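Local coordinates for probable tagatose 6-phosphate kinase (Sinorhizobium meliloti, PDB 3TXV), which is thought to act in sugar metabolism, probably on tagatose phosphates, and belongs to the GatZ/KbaZ-like family of tagatose-bisphosphate aldolase subunits, at residues P290-F294 / S352-R358; L303-A307 / L373-L377. All blocks are in the same frame, centred on the assembly; numbering follows the deposited sequence.

Interaction 1: P290-F294 / S352-R358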
loop_
_atom_site.group_PDB
_atom_site.type_symbol
_atom_site.label_atom_id
_atom_site.label_comp_id
_atom_site.label_asym_id
_atom_site.label_seq_id
_atom_site.Cartn_x
_atom_site.Cartn_y
_atom_site.Cartn_z
ATOM N N PRO A 290 -1.807 4.902 0.381
ATOM C CA PRO A 290 -1.673 6.335 0.430
ATOM C C PRO A 290 -2.680 6.961 1.328
ATOM O O PRO A 290 -2.414 7.872 2.043
ATOM C CB PRO A 290 -1.912 6.705 -1.000
ATOM C CG PRO A 290 -1.336 5.607 -1.737
ATOM C CD PRO A 290 -1.306 4.407 -0.892
ATOM N N GLY A 291 -3.859 6.427 1.326
ATOM C CA GLY A 291 -4.844 6.921 2.228
ATOM C C GLY A 291 -4.389 6.769 3.649
ATOM O O GLY A 291 -4.928 7.388 4.486
ATOM N N LEU A 292 -3.434 5.918 3.943
ATOM C CA LEU A 292 -3.202 5.582 5.310
ATOM C C LEU A 292 -2.154 6.472 5.845
ATOM O O LEU A 292 -2.175 6.819 6.970
ATOM C CB LEU A 292 -2.711 4.161 5.406
ATOM C CG LEU A 292 -3.755 3.123 5.144
ATOM C CD1 LEU A 292 -3.147 1.846 4.943
ATOM C CD2 LEU A 292 -4.607 3.071 6.279
ATOM N N THR A 293 -1.205 6.823 5.015
ATOM C CA THR A 293 -0.149 7.772 5.383
ATOM C C THR A 293 -0.587 9.210 5.140
ATOM O O THR A 293 -0.048 10.156 5.732
ATOM C CB THR A 293 1.094 7.543 4.563
ATOM O OG1 THR A 293 0.715 7.303 3.187
ATOM C CG2 THR A 293 1.897 6.373 5.124
ATOM N N PHE A 294 -1.546 9.379 4.236
ATOM C CA PHE A 294 -2.188 10.658 4.095
ATOM C C PHE A 294 -2.783 11.075 5.469
ATOM O O PHE A 294 -2.444 12.134 5.981
ATOM C CB PHE A 294 -3.240 10.591 2.982
ATOM C CG PHE A 294 -4.024 11.850 2.811
ATOM C CD1 PHE A 294 -5.109 12.122 3.639
ATOM C CD2 PHE A 294 -3.661 12.777 1.838
ATOM C CE1 PHE A 294 -5.843 13.324 3.501
ATOM C CE2 PHE A 294 -4.371 13.946 1.676
ATOM C CZ PHE A 294 -5.478 14.230 2.501
ATOM N N SER A 352 -1.752 16.994 -1.420
ATOM C CA SER A 352 -2.343 16.193 -2.462
ATOM C C SER A 352 -2.563 14.777 -2.000
ATOM O O SER A 352 -1.767 14.232 -1.229
ATOM C CB SER A 352 -1.449 16.166 -3.686
ATOM O OG SER A 352 -1.392 14.846 -4.215
ATOM N N TYR A 353 -3.636 14.195 -2.524
ATOM C CA TYR A 353 -4.003 12.798 -2.356
ATOM C C TYR A 353 -2.959 11.806 -2.883
ATOM O O TYR A 353 -2.999 10.644 -2.499
ATOM C CB TYR A 353 -5.306 12.534 -3.128
ATOM C CG TYR A 353 -6.609 13.014 -2.516
ATOM C CD1 TYR A 353 -6.878 12.841 -1.154
ATOM C CD2 TYR A 353 -7.602 13.573 -3.320
ATOM C CE1 TYR A 353 -8.093 13.234 -0.596
ATOM C CE2 TYR A 353 -8.830 13.975 -2.790
ATOM C CZ TYR A 353 -9.065 13.812 -1.420
ATOM O OH TYR A 353 -10.271 14.222 -0.869
ATOM N N SER A 354 -2.070 12.222 -3.791
ATOM C CA SER A 354 -0.978 11.329 -4.269
ATOM C C SER A 354 0.004 11.035 -3.141
ATOM O O SER A 354 0.666 9.979 -3.139
ATOM C CB SER A 354 -0.186 11.902 -5.450
ATOM O OG SER A 354 -1.008 12.115 -6.583
ATOM N N ASP A 355 0.106 11.975 -2.197
ATOM C CA ASP A 355 0.732 11.678 -0.924
ATOM C C ASP A 355 2.216 11.292 -1.129
ATOM O O ASP A 355 2.743 10.402 -0.472
ATOM C CB ASP A 355 -0.068 10.579 -0.163
ATOM C CG ASP A 355 0.600 10.152 1.179
ATOM O OD1 ASP A 355 0.727 11.018 2.096
ATOM O OD2 ASP A 355 0.994 8.958 1.323
ATOM N N ARG A 356 2.902 11.979 -2.033
ATOM C CA ARG A 356 4.270 11.573 -2.312
ATOM C C ARG A 356 5.096 11.853 -1.083
ATOM O O ARG A 356 6.132 11.210 -0.882
ATOM C CB ARG A 356 4.886 12.252 -3.548
ATOM C CG ARG A 356 4.106 12.142 -4.847
ATOM C CD ARG A 356 3.995 10.733 -5.370
ATOM N NE ARG A 356 5.283 10.084 -5.527
ATOM C CZ ARG A 356 5.410 8.787 -5.829
ATOM N NH1 ARG A 356 4.317 8.040 -5.995
ATOM N NH2 ARG A 356 6.621 8.233 -5.965
ATOM N N ILE A 357 4.638 12.780 -0.245
ATOM C CA ILE A 357 5.380 13.106 0.988
ATOM C C ILE A 357 5.752 11.846 1.774
ATOM O O ILE A 357 6.662 11.891 2.576
ATOM C CB ILE A 357 4.615 14.098 1.900
ATOM C CG1 ILE A 357 5.518 14.655 2.985
ATOM C CG2 ILE A 357 3.371 13.451 2.534
ATOM C CD1 ILE A 357 4.877 15.852 3.706
ATOM N N ARG A 358 5.070 10.731 1.503
ATOM C CA ARG A 358 5.284 9.493 2.242
ATOM C C ARG A 358 6.687 8.865 2.060
ATOM O O ARG A 358 7.131 8.022 2.861
ATOM C CB ARG A 358 4.180 8.481 1.934
ATOM C CG ARG A 358 4.349 7.739 0.675
ATOM C CD ARG A 358 3.301 6.656 0.537
ATOM N NE ARG A 358 3.164 6.261 -0.865
ATOM C CZ ARG A 358 2.307 6.826 -1.701
ATOM N NH1 ARG A 358 1.484 7.767 -1.271
ATOM N NH2 ARG A 358 2.269 6.459 -2.969
#

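Interaction 2: L303-A307 / L373-L377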
loop_
_atom_site.group_PDB
_atom_site.type_symbol
_atom_site.label_atom_id
_atom_site.label_comp_id
_atom_site.label_asym_id
_atom_site.label_seq_id
_atom_site.Cartn_x
_atom_site.Cartn_y
_atom_site.Cartn_z
ATOM N N LEU A 303 -0.683 17.846 15.148
ATOM C CA LEU A 303 0.224 17.820 16.306
ATOM C C LEU A 303 1.325 18.859 16.167
ATOM O O LEU A 303 1.735 19.492 17.142
ATOM C CB LEU A 303 0.821 16.430 16.518
ATOM C CG LEU A 303 -0.230 15.415 16.931
ATOM C CD1 LEU A 303 0.316 14.000 17.025
ATOM C CD2 LEU A 303 -0.808 15.854 18.212
ATOM N N ASP A 304 1.808 19.040 14.948
ATOM C CA ASP A 304 2.772 20.084 14.709
ATOM C C ASP A 304 2.202 21.432 15.156
ATOM O O ASP A 304 2.880 22.156 15.892
ATOM C CB ASP A 304 3.180 20.101 13.251
ATOM C CG ASP A 304 4.321 21.048 12.976
ATOM O OD1 ASP A 304 5.277 21.086 13.787
ATOM O OD2 ASP A 304 4.256 21.750 11.935
ATOM N N GLN A 305 0.958 21.753 14.765
ATOM C CA GLN A 305 0.395 23.075 15.102
ATOM C C GLN A 305 0.013 23.202 16.583
ATOM O O GLN A 305 0.121 24.260 17.172
ATOM C CB GLN A 305 -0.786 23.448 14.230
ATOM C CG GLN A 305 -0.540 23.383 12.759
ATOM C CD GLN A 305 -1.778 22.873 12.030
ATOM O OE1 GLN A 305 -2.749 23.608 11.832
ATOM N NE2 GLN A 305 -1.769 21.594 11.668
ATOM N N ILE A 306 -0.435 22.121 17.190
ATOM C CA ILE A 306 -0.652 22.138 18.619
ATOM C C ILE A 306 0.654 22.456 19.372
ATOM O O ILE A 306 0.678 23.286 20.297
ATOM C CB ILE A 306 -1.234 20.839 19.050
ATOM C CG1 ILE A 306 -2.744 20.902 18.882
ATOM C CG2 ILE A 306 -0.820 20.482 20.460
ATOM C CD1 ILE A 306 -3.331 19.525 18.745
ATOM N N ALA A 307 1.732 21.826 18.942
ATOM C CA ALA A 307 3.017 22.029 19.571
ATOM C C ALA A 307 3.523 23.462 19.333
ATOM O O ALA A 307 4.201 24.041 20.174
ATOM C CB ALA A 307 4.037 21.001 19.042
ATOM N N LEU A 373 9.175 16.376 17.697
ATOM C CA LEU A 373 7.793 16.759 17.905
ATOM C C LEU A 373 7.077 15.757 18.757
ATOM O O LEU A 373 6.310 16.148 19.628
ATOM C CB LEU A 373 7.073 16.907 16.565
ATOM C CG LEU A 373 5.541 16.922 16.513
ATOM C CD1 LEU A 373 4.956 18.110 17.261
ATOM C CD2 LEU A 373 5.048 16.898 15.071
HETATM N N MSE A 374 7.308 14.473 18.501
HETATM C CA MSE A 374 6.691 13.407 19.289
HETATM C C MSE A 374 7.132 13.424 20.745
HETATM O O MSE A 374 6.342 13.086 21.639
HETATM C CB MSE A 374 6.965 12.024 18.689
HETATM C CG MSE A 374 6.191 11.775 17.413
HETATM SE SE MSE A 374 4.329 12.236 17.663
HETATM C CE MSE A 374 3.756 10.488 18.158
ATOM N N SER A 375 8.383 13.816 20.972
ATOM C CA SER A 375 8.974 13.711 22.278
ATOM C C SER A 375 8.708 15.004 23.041
ATOM O O SER A 375 8.682 15.034 24.275
ATOM C CB SER A 375 10.471 13.412 22.163
ATOM O OG SER A 375 11.223 14.605 22.017
ATOM N N LEU A 376 8.504 16.082 22.301
ATOM C CA LEU A 376 8.096 17.322 22.918
ATOM C C LEU A 376 6.648 17.230 23.406
ATOM O O LEU A 376 6.238 18.035 24.255
ATOM C CB LEU A 376 8.248 18.454 21.936
ATOM C CG LEU A 376 7.685 19.801 22.328
ATOM C CD1 LEU A 376 8.504 20.279 23.484
ATOM C CD2 LEU A 376 7.796 20.742 21.158
ATOM N N LEU A 377 5.881 16.251 22.911
ATOM C CA LEU A 377 4.502 16.064 23.395
ATOM C C LEU A 377 4.312 14.821 24.287
ATOM O O LEU A 377 3.198 14.514 24.715
ATOM C CB LEU A 377 3.509 16.093 22.228
ATOM C CG LEU A 377 3.418 17.391 21.401
ATOM C CD1 LEU A 377 2.583 17.178 20.147
ATOM C CD2 LEU A 377 2.878 18.568 22.168
#

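Interaction 1: P290-F294 / S352-R358
T293 and F294, in the first turn of helix 290-310, lie beside the 352-358 loop, with F294 CA 5.9 Å from D355 CA at the end of a type I turn and T293 CA 6.5 Å from R358 CA. D355 joins the two sides. Its CG is anti to the backbone N (chi1 177°), which carries the carboxylate over to the helix, where T293 OG1 donates to OD2 at 2.5 Å. T293 arrives on the syn side, 32° out of the carboxylate plane. R358 NH1 comes to the same oxygen from the opposite face, on the anti side, in a salt bridge of 2.9 Å (NH1 to OD2). OD2 is thus gripped by two donors, and NH1 also bonds S354 O. Held this way, the guanidinium offers a face to P290, whose CG lies 3.8 Å from R358 CZ. At the other end of the contact the F294 and Y353 rings meet obliquely, planes at 41° and F294 CE2 3.9 Å from Y353 CD1, while S352 O sits at the edge of the F294 ring. Y269 joins this aromatic group, meeting F294 edge-to-face and giving its OH to Y353 O. The contact lies just beyond the eighth strand of a TIM barrel, where the last barrel helix begins, at the strand C-terminal end that carries the active site in this fold.

Interaction 2: L303-A307 / L373-L377
L373 on helix 364-376 reaches across to L303, D304 and A307 on helix 290-310. Its CB and CG bridge the gap without close partners on the other helix, and the chain forks where it arrives. With CG anti to the backbone N (chi1 163°), CD1 comes to 3.5 Å from A307 CB and equally near L303 O, the carbonyl already bonded to A307 N within its own helix. CD2, the other branch, lies along D304, 3.9 Å from its CA. L377, just past the end of that helix, also divides its methyls, but between L303 and A307: CD1 is 4.1 Å from L303 CB, and CD2 is 4.1 Å from A307 CB. The small A307 methyl therefore sits among the leucine tips, with L376 CD2 closing in at 4.3 Å. At the tip of L303, CD1 has the SE of selenomethionine M374 at 4.4 Å. The D304 carboxylate turns to other partners, the R315 guanidinium and the backbone N atoms of L319 and A320, leaving CB to meet L373. A407 of helix 407-424 touches both L303 and L377. This is apolar helix-to-helix packing, leucines around an alanine, joining the last barrel helix to the helical C-terminal part of the chain.

Overall arrangement
Both interactions use helix 290-310, the last helix of the eight-stranded parallel barrel. Interaction 1 takes its first turn, directly after strand 283-288, and interaction 2 a part further along, so their centres are about 20 Å apart and their nearest atoms about 10 Å. Their partners follow later in the same order: the loop 352-358, then the end of helix 364-376, so the segments alternate along the chain. The centre of interaction 1 lies about 10 Å from the centre of the chain, that of interaction 2 about 27 Å. In these two contacts the polypeptide after the barrel meets one helix at two levels, first near the barrel mouth through polar and aromatic groups, then at the periphery through aliphatic ones.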